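Local coordinates for protein phosphoserine aminotransferase (Bacillus circulans, PDB 2C0R) that catalyses the reversible, pyridoxal-phosphate-dependent transamination that makes phosphoserine, and likewise phosphohydroxythreonine, in serine and pyridoxine biosynthesis, at residues E3-F8 with G321-K326; A272-D277 with S346-V351; T66-L71 with V206-E211; N52-R57 with E250-I255. The protein carries 1 engineered substitution. All coordinates share one frame; numbering follows the deposited sequence.

Contact 1: residues E3-F8 with G321-K326; sequences ERAYNF and GFVGLK. Engineered in segment 3-8: Glu3 (natural residue Lys).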
loop_
_atom_site.group_PDB
_atom_site.type_symbol
_atom_site.label_atom_id
_atom_site.label_comp_id
_atom_site.label_asym_id
_atom_site.label_seq_id
_atom_site.Cartn_x
_atom_site.Cartn_y
_atom_site.Cartn_z
ATOM N N GLU A 3 9.470 13.370 -24.912
ATOM C CA GLU A 3 9.055 12.168 -25.624
ATOM C C GLU A 3 8.628 11.064 -24.649
ATOM O O GLU A 3 9.255 10.867 -23.613
ATOM C CB GLU A 3 10.211 11.663 -26.477
ATOM C CG GLU A 3 9.797 10.488 -27.354
ATOM C CD GLU A 3 10.909 9.936 -28.217
ATOM O OE1 GLU A 3 12.102 10.060 -27.911
ATOM O OE2 GLU A 3 10.558 9.325 -29.247
ATOM N N ARG A 4 7.566 10.343 -24.953
ATOM C CA ARG A 4 7.072 9.224 -24.115
ATOM C C ARG A 4 7.727 7.931 -24.548
ATOM O O ARG A 4 7.783 7.641 -25.755
ATOM C CB ARG A 4 5.551 9.115 -24.228
ATOM C CG ARG A 4 4.803 10.257 -23.537
ATOM C CD ARG A 4 4.733 10.024 -22.015
ATOM N NE ARG A 4 3.634 9.088 -21.711
ATOM C CZ ARG A 4 3.454 8.457 -20.549
ATOM N NH1 ARG A 4 4.311 8.655 -19.557
ATOM N NH2 ARG A 4 2.419 7.639 -20.366
ATOM N N ALA A 5 8.197 7.129 -23.604
ATOM C CA ALA A 5 8.718 5.812 -23.936
ATOM C C ALA A 5 7.605 4.914 -24.473
ATOM O O ALA A 5 6.440 5.024 -24.151
ATOM C CB ALA A 5 9.341 5.209 -22.693
ATOM N N TYR A 6 8.012 3.983 -25.350
ATOM C CA TYR A 6 7.113 2.929 -25.778
ATOM C C TYR A 6 7.122 1.880 -24.673
ATOM O O TYR A 6 7.949 0.960 -24.668
ATOM C CB TYR A 6 7.619 2.309 -27.063
ATOM C CG TYR A 6 7.616 3.266 -28.234
ATOM C CD1 TYR A 6 8.746 3.276 -29.062
ATOM C CD2 TYR A 6 6.539 4.089 -28.517
ATOM C CE1 TYR A 6 8.821 4.114 -30.159
ATOM C CE2 TYR A 6 6.614 4.932 -29.615
ATOM C CZ TYR A 6 7.743 4.938 -30.412
ATOM O OH TYR A 6 7.796 5.780 -31.515
ATOM N N ASN A 7 6.209 2.076 -23.733
ATOM C CA ASN A 7 6.241 1.343 -22.468
ATOM C C ASN A 7 5.388 0.094 -22.507
ATOM O O ASN A 7 4.166 0.240 -22.503
ATOM C CB ASN A 7 5.736 2.275 -21.375
ATOM C CG ASN A 7 5.892 1.657 -19.990
ATOM O OD1 ASN A 7 6.416 0.548 -19.892
ATOM N ND2 ASN A 7 5.400 2.396 -18.992
ATOM N N PHE A 8 6.056 -1.062 -22.559
ATOM C CA PHE A 8 5.394 -2.356 -22.534
ATOM C C PHE A 8 5.628 -3.091 -21.217
ATOM O O PHE A 8 5.477 -4.298 -21.148
ATOM C CB PHE A 8 5.885 -3.215 -23.712
ATOM C CG PHE A 8 5.288 -2.715 -25.030
ATOM C CD1 PHE A 8 6.028 -1.812 -25.762
ATOM C CD2 PHE A 8 4.066 -3.146 -25.490
ATOM C CE1 PHE A 8 5.531 -1.334 -26.965
ATOM C CE2 PHE A 8 3.544 -2.672 -26.690
ATOM C CZ PHE A 8 4.296 -1.763 -27.440
ATOM N N GLY A 321 13.825 2.824 -27.765
ATOM C CA GLY A 321 12.829 3.460 -26.896
ATOM C C GLY A 321 11.796 2.536 -26.298
ATOM O O GLY A 321 10.879 2.959 -25.597
ATOM N N PHE A 322 11.908 1.233 -26.544
ATOM C CA PHE A 322 11.027 0.270 -25.945
ATOM C C PHE A 322 11.493 -0.138 -24.551
ATOM O O PHE A 322 12.676 -0.322 -24.296
ATOM C CB PHE A 322 10.957 -1.019 -26.822
ATOM C CG PHE A 322 10.345 -0.684 -28.167
ATOM C CD1 PHE A 322 11.171 -0.372 -29.246
ATOM C CD2 PHE A 322 8.971 -0.693 -28.322
ATOM C CE1 PHE A 322 10.610 -0.063 -30.472
ATOM C CE2 PHE A 322 8.423 -0.362 -29.570
ATOM C CZ PHE A 322 9.249 -0.041 -30.632
ATOM N N VAL A 323 10.485 -0.283 -23.694
ATOM C CA VAL A 323 10.731 -0.680 -22.318
ATOM C C VAL A 323 9.913 -1.908 -21.985
ATOM O O VAL A 323 8.695 -1.948 -22.289
ATOM C CB VAL A 323 10.343 0.506 -21.386
ATOM C CG1 VAL A 323 10.461 0.111 -19.935
ATOM C CG2 VAL A 323 11.225 1.699 -21.779
ATOM N N GLY A 324 10.542 -2.898 -21.362
ATOM C CA GLY A 324 9.792 -4.003 -20.723
ATOM C C GLY A 324 9.464 -5.191 -21.580
ATOM O O GLY A 324 8.684 -6.055 -21.130
ATOM N N LEU A 325 10.018 -5.349 -22.780
ATOM C CA LEU A 325 9.618 -6.451 -23.662
ATOM C C LEU A 325 10.252 -7.780 -23.290
ATOM O O LEU A 325 9.787 -8.817 -23.771
ATOM C CB LEU A 325 9.989 -6.126 -25.130
ATOM C CG LEU A 325 9.192 -4.984 -25.733
ATOM C CD1 LEU A 325 9.758 -4.537 -27.054
ATOM C CD2 LEU A 325 7.721 -5.370 -25.888
ATOM N N LYS A 326 11.322 -7.849 -22.514
ATOM C CA LYS A 326 11.889 -9.141 -22.111
ATOM C C LYS A 326 10.862 -9.950 -21.326
ATOM O O LYS A 326 10.276 -9.346 -20.403
ATOM C CB LYS A 326 13.111 -8.886 -21.234
ATOM C CG LYS A 326 14.011 -10.065 -20.947
ATOM C CD LYS A 326 15.178 -9.660 -20.048
ATOM C CE LYS A 326 15.969 -10.849 -19.532
ATOM N NZ LYS A 326 17.404 -10.795 -19.915
#

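Contact 2: residues A272-D277 with S346-V351; sequences ASLIYD and SCEALV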
loop_
_atom_site.group_PDB
_atom_site.type_symbol
_atom_site.label_atom_id
_atom_site.label_comp_id
_atom_site.label_asym_id
_atom_site.label_seq_id
_atom_site.Cartn_x
_atom_site.Cartn_y
_atom_site.Cartn_z
ATOM N N ALA A 272 -3.996 -5.642 -29.881
ATOM C CA ALA A 272 -3.534 -7.016 -29.833
ATOM C C ALA A 272 -3.495 -7.610 -31.243
ATOM O O ALA A 272 -2.568 -8.353 -31.551
ATOM C CB ALA A 272 -4.468 -7.824 -28.937
ATOM N N SER A 273 -4.513 -7.258 -32.036
ATOM C CA SER A 273 -4.631 -7.856 -33.367
ATOM C C SER A 273 -3.413 -7.449 -34.169
ATOM O O SER A 273 -2.872 -8.274 -34.923
ATOM C CB SER A 273 -5.913 -7.338 -34.014
ATOM O OG SER A 273 -6.014 -7.748 -35.387
ATOM N N LEU A 274 -2.956 -6.201 -34.023
ATOM C CA LEU A 274 -1.792 -5.791 -34.827
ATOM C C LEU A 274 -0.556 -6.591 -34.490
ATOM O O LEU A 274 0.238 -7.018 -35.337
ATOM C CB LEU A 274 -1.588 -4.297 -34.538
ATOM C CG LEU A 274 -0.568 -3.658 -35.490
ATOM C CD1 LEU A 274 -1.227 -3.375 -36.836
ATOM C CD2 LEU A 274 -0.038 -2.394 -34.852
ATOM N N ILE A 275 -0.371 -6.842 -33.188
ATOM C CA ILE A 275 0.842 -7.515 -32.773
ATOM C C ILE A 275 0.749 -9.001 -33.052
ATOM O O ILE A 275 1.716 -9.621 -33.518
ATOM C CB ILE A 275 1.089 -7.236 -31.292
ATOM C CG1 ILE A 275 1.366 -5.748 -31.055
ATOM C CG2 ILE A 275 2.220 -8.113 -30.813
ATOM C CD1 ILE A 275 1.164 -5.336 -29.586
ATOM N N TYR A 276 -0.415 -9.652 -32.821
ATOM C CA TYR A 276 -0.531 -11.064 -33.168
ATOM C C TYR A 276 -0.366 -11.235 -34.671
ATOM O O TYR A 276 0.213 -12.252 -35.059
ATOM C CB TYR A 276 -1.869 -11.642 -32.719
ATOM C CG TYR A 276 -1.886 -11.974 -31.219
ATOM C CD1 TYR A 276 -2.833 -11.354 -30.398
ATOM C CD2 TYR A 276 -0.988 -12.894 -30.696
ATOM C CE1 TYR A 276 -2.821 -11.683 -29.031
ATOM C CE2 TYR A 276 -0.980 -13.222 -29.355
ATOM C CZ TYR A 276 -1.926 -12.599 -28.535
ATOM O OH TYR A 276 -1.918 -12.911 -27.202
ATOM N N ASP A 277 -0.860 -10.290 -35.460
ATOM C CA ASP A 277 -0.660 -10.418 -36.920
ATOM C C ASP A 277 0.817 -10.359 -37.257
ATOM O O ASP A 277 1.256 -11.042 -38.172
ATOM C CB ASP A 277 -1.377 -9.293 -37.667
ATOM C CG ASP A 277 -0.928 -9.261 -39.121
ATOM O OD1 ASP A 277 -0.255 -8.336 -39.659
ATOM O OD2 ASP A 277 -1.287 -10.263 -39.780
ATOM N N SER A 346 2.139 2.945 -29.546
ATOM C CA SER A 346 3.243 2.114 -29.062
ATOM C C SER A 346 3.277 0.765 -29.777
ATOM O O SER A 346 4.330 0.194 -30.104
ATOM C CB SER A 346 3.116 1.851 -27.560
ATOM O OG SER A 346 3.445 3.036 -26.833
ATOM N N CYS A 347 2.064 0.244 -30.020
ATOM C CA CYS A 347 1.948 -1.057 -30.682
ATOM C C CYS A 347 2.376 -0.956 -32.145
ATOM O O CYS A 347 3.020 -1.830 -32.684
ATOM C CB CYS A 347 0.495 -1.512 -30.565
ATOM S SG CYS A 347 0.093 -1.814 -28.814
ATOM N N GLU A 348 2.010 0.116 -32.832
ATOM C CA GLU A 348 2.496 0.310 -34.220
ATOM C C GLU A 348 4.002 0.400 -34.261
ATOM O O GLU A 348 4.668 -0.183 -35.127
ATOM C CB GLU A 348 1.922 1.615 -34.769
ATOM C CG GLU A 348 0.445 1.580 -35.065
ATOM C CD GLU A 348 -0.016 2.935 -35.598
ATOM O OE1 GLU A 348 0.112 3.912 -34.831
ATOM O OE2 GLU A 348 -0.505 3.012 -36.742
ATOM N N ALA A 349 4.567 1.123 -33.290
ATOM C CA ALA A 349 6.025 1.194 -33.251
ATOM C C ALA A 349 6.643 -0.160 -33.016
ATOM O O ALA A 349 7.628 -0.531 -33.662
ATOM C CB ALA A 349 6.464 2.206 -32.192
ATOM N N LEU A 350 6.054 -0.959 -32.119
ATOM C CA LEU A 350 6.591 -2.279 -31.847
ATOM C C LEU A 350 6.573 -3.160 -33.088
ATOM O O LEU A 350 7.552 -3.866 -33.423
ATOM C CB LEU A 350 5.761 -2.939 -30.711
ATOM C CG LEU A 350 6.138 -4.408 -30.471
ATOM C CD1 LEU A 350 7.591 -4.553 -30.086
ATOM C CD2 LEU A 350 5.184 -5.018 -29.427
ATOM N N VAL A 351 5.464 -3.130 -33.822
ATOM C CA VAL A 351 5.349 -3.985 -35.008
ATOM C C VAL A 351 6.363 -3.561 -36.042
ATOM O O VAL A 351 6.921 -4.408 -36.748
ATOM C CB VAL A 351 3.900 -3.902 -35.543
ATOM C CG1 VAL A 351 3.804 -4.378 -36.987
ATOM C CG2 VAL A 351 2.998 -4.694 -34.585
#

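Contact 3: residues T66-L71 with V206-E211; sequences TGYKVL and VVIVRE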
loop_
_atom_site.group_PDB
_atom_site.type_symbol
_atom_site.label_atom_id
_atom_site.label_comp_id
_atom_site.label_asym_id
_atom_site.label_seq_id
_atom_site.Cartn_x
_atom_site.Cartn_y
_atom_site.Cartn_z
ATOM N N THR A 66 -25.652 -4.848 -8.275
ATOM C CA THR A 66 -25.983 -4.534 -6.900
ATOM C C THR A 66 -25.576 -5.677 -5.970
ATOM O O THR A 66 -25.398 -6.803 -6.460
ATOM C CB THR A 66 -27.481 -4.282 -6.730
ATOM O OG1 THR A 66 -28.138 -5.494 -7.143
ATOM C CG2 THR A 66 -28.007 -3.149 -7.598
ATOM N N GLY A 67 -25.448 -5.411 -4.680
ATOM C CA GLY A 67 -25.050 -6.396 -3.736
ATOM C C GLY A 67 -23.555 -6.629 -3.666
ATOM O O GLY A 67 -23.146 -7.620 -3.003
ATOM N N TYR A 68 -22.751 -5.809 -4.319
ATOM C CA TYR A 68 -21.311 -5.917 -4.272
ATOM C C TYR A 68 -20.662 -4.695 -3.651
ATOM O O TYR A 68 -21.092 -3.567 -3.880
ATOM C CB TYR A 68 -20.696 -6.042 -5.698
ATOM C CG TYR A 68 -21.023 -7.406 -6.260
ATOM C CD1 TYR A 68 -22.247 -7.675 -6.864
ATOM C CD2 TYR A 68 -20.083 -8.426 -6.196
ATOM C CE1 TYR A 68 -22.501 -8.944 -7.374
ATOM C CE2 TYR A 68 -20.335 -9.697 -6.700
ATOM C CZ TYR A 68 -21.558 -9.944 -7.291
ATOM O OH TYR A 68 -21.847 -11.198 -7.797
ATOM N N LYS A 69 -19.632 -4.936 -2.864
ATOM C CA LYS A 69 -18.904 -3.813 -2.294
ATOM C C LYS A 69 -17.518 -3.739 -2.918
ATOM O O LYS A 69 -16.858 -4.780 -3.053
ATOM C CB LYS A 69 -18.782 -3.983 -0.780
ATOM C CG LYS A 69 -18.150 -2.782 -0.082
ATOM C CD LYS A 69 -19.032 -1.543 -0.037
ATOM C CE LYS A 69 -18.219 -0.469 0.701
ATOM N NZ LYS A 69 -18.812 0.889 0.557
ATOM N N VAL A 70 -17.096 -2.543 -3.277
ATOM C CA VAL A 70 -15.728 -2.329 -3.727
ATOM C C VAL A 70 -14.867 -2.005 -2.498
ATOM O O VAL A 70 -15.145 -1.029 -1.807
ATOM C CB VAL A 70 -15.647 -1.200 -4.761
ATOM C CG1 VAL A 70 -14.217 -0.920 -5.173
ATOM C CG2 VAL A 70 -16.538 -1.517 -5.955
ATOM N N LEU A 71 -13.869 -2.848 -2.262
ATOM C CA LEU A 71 -12.914 -2.640 -1.210
ATOM C C LEU A 71 -11.569 -2.227 -1.779
ATOM O O LEU A 71 -11.209 -2.681 -2.856
ATOM C CB LEU A 71 -12.733 -3.949 -0.397
ATOM C CG LEU A 71 -14.020 -4.599 0.070
ATOM C CD1 LEU A 71 -13.689 -5.925 0.761
ATOM C CD2 LEU A 71 -14.848 -3.698 0.980
ATOM N N VAL A 206 -7.785 -3.714 -5.633
ATOM C CA VAL A 206 -9.235 -3.589 -5.707
ATOM C C VAL A 206 -9.838 -4.955 -5.496
ATOM O O VAL A 206 -9.430 -5.882 -6.177
ATOM C CB VAL A 206 -9.627 -3.064 -7.097
ATOM C CG1 VAL A 206 -11.144 -3.100 -7.230
ATOM C CG2 VAL A 206 -9.061 -1.681 -7.266
ATOM N N VAL A 207 -10.726 -5.049 -4.529
ATOM C CA VAL A 207 -11.418 -6.300 -4.231
ATOM C C VAL A 207 -12.911 -6.044 -4.286
ATOM O O VAL A 207 -13.400 -5.180 -3.545
ATOM C CB VAL A 207 -11.019 -6.859 -2.857
ATOM C CG1 VAL A 207 -11.805 -8.130 -2.528
ATOM C CG2 VAL A 207 -9.536 -7.107 -2.809
ATOM N N ILE A 208 -13.609 -6.688 -5.197
ATOM C CA ILE A 208 -15.039 -6.456 -5.342
ATOM C C ILE A 208 -15.730 -7.731 -4.885
ATOM O O ILE A 208 -15.465 -8.771 -5.484
ATOM C CB ILE A 208 -15.409 -6.149 -6.794
ATOM C CG1 ILE A 208 -14.504 -5.056 -7.411
ATOM C CG2 ILE A 208 -16.872 -5.779 -6.907
ATOM C CD1 ILE A 208 -14.876 -4.722 -8.841
ATOM N N VAL A 209 -16.534 -7.643 -3.844
ATOM C CA VAL A 209 -17.018 -8.826 -3.178
ATOM C C VAL A 209 -18.523 -8.746 -2.998
ATOM O O VAL A 209 -19.113 -7.720 -2.712
ATOM C CB VAL A 209 -16.270 -8.987 -1.837
ATOM C CG1 VAL A 209 -16.606 -7.848 -0.857
ATOM C CG2 VAL A 209 -16.547 -10.364 -1.291
ATOM N N ARG A 210 -19.135 -9.897 -3.213
ATOM C CA ARG A 210 -20.566 -10.055 -2.971
ATOM C C ARG A 210 -20.783 -9.919 -1.455
ATOM O O ARG A 210 -20.169 -10.658 -0.682
ATOM C CB ARG A 210 -21.034 -11.396 -3.524
ATOM C CG ARG A 210 -22.505 -11.380 -3.914
ATOM C CD ARG A 210 -22.969 -12.593 -4.673
ATOM N NE ARG A 210 -22.674 -13.808 -3.901
ATOM C CZ ARG A 210 -22.241 -14.910 -4.503
ATOM N NH1 ARG A 210 -22.065 -14.923 -5.825
ATOM N NH2 ARG A 210 -21.976 -15.989 -3.799
ATOM N N GLU A 211 -21.613 -8.965 -1.068
ATOM C CA GLU A 211 -21.696 -8.631 0.344
ATOM C C GLU A 211 -22.116 -9.852 1.141
ATOM O O GLU A 211 -21.633 -10.076 2.254
ATOM C CB GLU A 211 -22.676 -7.463 0.543
ATOM C CG GLU A 211 -22.084 -6.148 0.059
ATOM C CD GLU A 211 -23.106 -5.043 -0.146
ATOM O OE1 GLU A 211 -24.325 -5.267 -0.373
ATOM O OE2 GLU A 211 -22.713 -3.852 -0.088
HETATM O O HOH W 1 -23.843 -13.625 -7.750
#

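Contact 4: residues N52-R57 with E250-I255; sequences NEAQAR and EVLKWI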
loop_
_atom_site.group_PDB
_atom_site.type_symbol
_atom_site.label_atom_id
_atom_site.label_comp_id
_atom_site.label_asym_id
_atom_site.label_seq_id
_atom_site.Cartn_x
_atom_site.Cartn_y
_atom_site.Cartn_z
ATOM N N ASN A 52 -15.095 7.310 -1.983
ATOM C CA ASN A 52 -16.414 6.794 -2.323
ATOM C C ASN A 52 -16.731 6.916 -3.804
ATOM O O ASN A 52 -17.378 6.024 -4.372
ATOM C CB ASN A 52 -17.455 7.513 -1.484
ATOM C CG ASN A 52 -17.394 7.093 -0.043
ATOM O OD1 ASN A 52 -17.438 7.920 0.906
ATOM N ND2 ASN A 52 -17.254 5.815 0.141
ATOM N N GLU A 53 -16.285 7.949 -4.464
ATOM C CA GLU A 53 -16.513 8.133 -5.893
ATOM C C GLU A 53 -15.834 7.026 -6.690
ATOM O O GLU A 53 -16.381 6.551 -7.678
ATOM C CB GLU A 53 -15.999 9.518 -6.345
ATOM C CG GLU A 53 -16.183 9.859 -7.816
ATOM C CD GLU A 53 -15.335 11.048 -8.240
ATOM O OE1 GLU A 53 -14.961 11.868 -7.404
ATOM O OE2 GLU A 53 -14.956 11.162 -9.417
ATOM N N ALA A 54 -14.647 6.639 -6.235
ATOM C CA ALA A 54 -13.928 5.603 -6.981
ATOM C C ALA A 54 -14.760 4.319 -6.986
ATOM O O ALA A 54 -14.824 3.652 -8.001
ATOM C CB ALA A 54 -12.556 5.367 -6.367
ATOM N N GLN A 55 -15.347 3.979 -5.818
ATOM C CA GLN A 55 -16.158 2.785 -5.761
ATOM C C GLN A 55 -17.379 2.876 -6.676
ATOM O O GLN A 55 -17.665 1.964 -7.425
ATOM C CB GLN A 55 -16.599 2.578 -4.319
ATOM C CG GLN A 55 -15.465 2.374 -3.350
ATOM C CD GLN A 55 -16.055 2.352 -1.933
ATOM O OE1 GLN A 55 -17.063 1.664 -1.662
ATOM N NE2 GLN A 55 -15.421 3.094 -1.061
ATOM N N ALA A 56 -18.095 4.000 -6.629
ATOM C CA ALA A 56 -19.248 4.227 -7.463
ATOM C C ALA A 56 -18.887 4.223 -8.945
ATOM O O ALA A 56 -19.635 3.672 -9.758
ATOM C CB ALA A 56 -19.918 5.573 -7.159
ATOM N N ARG A 57 -17.773 4.828 -9.313
ATOM C CA ARG A 57 -17.446 4.801 -10.753
ATOM C C ARG A 57 -17.072 3.419 -11.231
ATOM O O ARG A 57 -17.373 3.036 -12.358
ATOM C CB ARG A 57 -16.214 5.697 -10.944
ATOM C CG ARG A 57 -16.513 7.149 -10.866
ATOM C CD ARG A 57 -15.276 7.969 -11.197
ATOM N NE ARG A 57 -15.485 9.393 -11.106
ATOM C CZ ARG A 57 -16.453 10.152 -11.550
ATOM N NH1 ARG A 57 -17.499 9.640 -12.185
ATOM N NH2 ARG A 57 -16.442 11.461 -11.379
ATOM N N GLU A 250 -9.050 8.640 -10.896
ATOM C CA GLU A 250 -8.742 9.328 -12.167
ATOM C C GLU A 250 -8.704 8.362 -13.318
ATOM O O GLU A 250 -9.154 8.674 -14.442
ATOM C CB GLU A 250 -7.407 10.066 -11.998
ATOM C CG GLU A 250 -7.487 11.261 -11.057
ATOM C CD GLU A 250 -8.605 12.238 -11.402
ATOM O OE1 GLU A 250 -9.400 12.559 -10.496
ATOM O OE2 GLU A 250 -8.706 12.660 -12.577
ATOM N N VAL A 251 -8.167 7.173 -13.115
ATOM C CA VAL A 251 -8.134 6.213 -14.217
ATOM C C VAL A 251 -9.523 5.757 -14.597
ATOM O O VAL A 251 -9.851 5.588 -15.783
ATOM C CB VAL A 251 -7.234 5.003 -13.885
ATOM C CG1 VAL A 251 -7.419 3.921 -14.937
ATOM C CG2 VAL A 251 -5.763 5.397 -13.794
ATOM N N LEU A 252 -10.398 5.589 -13.624
ATOM C CA LEU A 252 -11.769 5.185 -13.920
ATOM C C LEU A 252 -12.491 6.255 -14.727
ATOM O O LEU A 252 -13.260 5.942 -15.645
ATOM C CB LEU A 252 -12.571 4.859 -12.647
ATOM C CG LEU A 252 -11.964 3.748 -11.766
ATOM C CD1 LEU A 252 -12.810 3.661 -10.516
ATOM C CD2 LEU A 252 -11.909 2.423 -12.499
ATOM N N LYS A 253 -12.256 7.517 -14.377
ATOM C CA LYS A 253 -12.804 8.590 -15.220
ATOM C C LYS A 253 -12.335 8.459 -16.660
ATOM O O LYS A 253 -13.092 8.604 -17.593
ATOM C CB LYS A 253 -12.369 9.934 -14.651
ATOM C CG LYS A 253 -13.094 10.392 -13.391
ATOM C CD LYS A 253 -12.343 11.604 -12.809
ATOM C CE LYS A 253 -12.955 11.981 -11.438
ATOM N NZ LYS A 253 -12.201 13.135 -10.866
ATOM N N TRP A 254 -11.035 8.188 -16.827
ATOM C CA TRP A 254 -10.503 8.060 -18.203
ATOM C C TRP A 254 -11.134 6.873 -18.912
ATOM O O TRP A 254 -11.447 6.960 -20.094
ATOM C CB TRP A 254 -8.984 7.966 -18.074
ATOM C CG TRP A 254 -8.254 7.638 -19.341
ATOM C CD1 TRP A 254 -7.770 8.555 -20.269
ATOM C CD2 TRP A 254 -7.905 6.344 -19.867
ATOM N NE1 TRP A 254 -7.150 7.896 -21.308
ATOM C CE2 TRP A 254 -7.225 6.552 -21.081
ATOM C CE3 TRP A 254 -8.106 5.035 -19.419
ATOM C CZ2 TRP A 254 -6.751 5.484 -21.844
ATOM C CZ3 TRP A 254 -7.635 3.977 -20.169
ATOM C CH2 TRP A 254 -6.962 4.209 -21.378
ATOM N N ILE A 255 -11.355 5.752 -18.210
ATOM C CA ILE A 255 -11.981 4.609 -18.915
ATOM C C ILE A 255 -13.352 5.013 -19.404
ATOM O O ILE A 255 -13.769 4.678 -20.527
ATOM C CB ILE A 255 -12.051 3.383 -17.976
ATOM C CG1 ILE A 255 -10.686 2.830 -17.620
ATOM C CG2 ILE A 255 -12.896 2.272 -18.636
ATOM C CD1 ILE A 255 -10.642 1.710 -16.580
HETATM O O HOH W 2 -13.150 13.685 -8.446
#

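Contact 1: residues E3-F8 with G321-K326
A small two-stranded parallel sheet brings the start of the chain to its C-terminal part, with Tyr6 paired to Phe322 and Asn7 to Val323. Tyr6 uses both its backbone polar atoms: its N donates to Gly321 O at 3.1 Å, and its O accepts from Val323 N at 3.0 Å. The next step along is Phe8 N to Val323 O at 2.8 Å. Gly321 also closes the preceding helix, 307-319, as the C-prime residue of a Schellman motif, so the strand starts straight off the helix end.

On one side of the sheet Phe322 meets two aromatic neighbours. With CG anti to the carbonyl carbon (chi1 -64°), its ring is set against Tyr6 CB and Phe8 CE1. Tyr6 CD1 sits 3.6 Å above one face, offset toward the rim, the two ring planes being inclined at 34°. Phe8 CE1 meets the edge, near the ring plane, 3.8 Å from Phe322 CD2, while Phe8 CB rests on Leu325 CD2 at 3.6 Å. Cut back to an alanine, Phe322 would lose the ring these atoms touch, which is likely to open a gap and let both neighbours shift. On the other side, Asn7 OD1 accepts from Asn9 N, and its ND2 binds Glu39 O of the second subunit. The N-terminal strand is thus built into the small C-terminal domain, an arrangement in keeping with fold type I aminotransferases.

Contact 2: residues A272-D277 with S346-V351
Glu348 is the one touching residue with a flat end, yet neither face nor edge of its carboxylate meets helix 272-277; it offers its aliphatic part instead, Glu348 CG lying 4.0 Å from Leu274 CD2. The other touching side chains are aliphatic or, in Cys347, sulfur-bearing, and some of them rest on backbone atoms. Leu274 CG stands opposite the backbone N (chi1 -170°), which sends CD2 onto the backbone of the other helix, 3.8 Å from both Cys347 O and Glu348 CA. These are two nearly parallel helices of the C-terminal domain, their segment axes 6° apart in direction and 9.4 Å apart at closest approach, and no hydrogen bond joins them. Val351 sets its CG2 between Leu274 and Ile275, at 3.8 Å from Leu274 CD2 and 4.0 Å from Ile275 CG1. The end of Ile275 runs on toward the second helix, where CD1 touches Cys347 SG at 3.8 Å and Leu350 CD2 at 4.0 Å. Ile275 also packs on Ile300 of strand 299-303, and Leu350 on Leu325.

Contact 3: residues T66-L71 with V206-E211
This is antiparallel strand pairing at one edge of the seven-stranded mixed sheet of the large domain: Tyr68 to Leu71 lie on the outermost strand, and Val207 to Arg210 on the strand that runs against both its neighbours. Lys69 with Val209 and Leu71 with Val207 are the hydrogen-bonded pairs; the shortest of their four bonds is Leu71 N to Val207 O, 2.7 Å, and the longest Val209 N to Lys69 O, 3.0 Å. Beyond them Glu211 N reaches Gly67 O in an almost straight bond (N-H...O angle 178°).

Leu71 CD1 packs on Val209 CG1 at 3.9 Å, on the side that also meets helix 227-232. Val70 and Ile208 share the other side with Tyr68 and Arg210. There Tyr68, its CG anti to the carbonyl carbon (chi1 -71°), lies alongside Arg210, whose CG sits over one ring face, 4.1 Å from the Tyr68 centroid, a CH-pi contact. The guanidinium is turned 71° from the ring. Tyr68 OH hydrogen-bonds Phe188 O, and a water donates to Tyr68 OH at 3.1 Å while accepting from Arg210 NH1 at 2.9 Å. A phenylalanine at Tyr68 would probably keep the ring contact but leave this water and the Phe188 carbonyl each short of a partner. With Asp212 forming a salt bridge to Arg210 NE, the guanidinium is held from two directions, and its charge is probably partly balanced by that carboxylate.

Contact 4: residues N52-R57 with E250-I255
Lys253 passes over one face of the Arg57 guanidinium, its CG 3.5 Å from Arg57 NE, where helix 45-61 packs against helix 242-257 of the large domain. The segment axes cross at 32° with a closest approach of 9.5 Å. Beside this, Leu252 makes the apolar contacts, its CD1 lying 4.0 Å from Arg57 CB and somewhat farther from Ala54 CB. The same Leu252 CD1 comes within 3.2 Å of Ala54 O. Lys253 is fully extended beyond CG, and this stretches its aliphatic chain across the arginine before the ammonium group arrives among the acids.

Glu250 positions that group: its OE1 takes Lys253 NZ at 2.9 Å on the syn side, 26° out of the carboxylate plane. Arg57 NH2 and Lys253 NZ are 4.6 Å apart, and the carboxylates of Glu53 and Glu250 probably offset the repulsion. Glu53 forms a salt bridge with Arg57 one turn along its own helix, though the modelled place of OE2 is uncertain; its bridge to Lys253 is long and equally doubtful. Farther out, Leu252 packs on Leu58 and Leu61, and Glu250 touches Val19 and Arg22 of helix 17-25. A water completes the crossing: it accepts from Lys253 NZ at 2.7 Å and donates to Glu53 OE1 at 2.8 Å.

How the contacts relate
From the N terminus, residues 3-8 wait until 321-326 to close contact 1, the longest loop. Inside it, 52-57 joins 250-255 in contact 4, and inside that 66-71 joins 206-211 in contact 3, so three loops nest. Contact 2 opens at 272-277, after contact 4 has closed, and ends at 346-351, crossing contact 1. Contacts 1 and 2 touch within the C-terminal domain, where Phe8, Phe322 and Tyr6 pack on helix 344-361. Contacts 3 and 4 meet in the large domain: helix 45-61 leads into strand 68-73, and Lys69 NZ probably hydrogen-bonds Gln55 OE1 at 2.9 Å. Contacts 2 and 3 have centres about 35 Å apart.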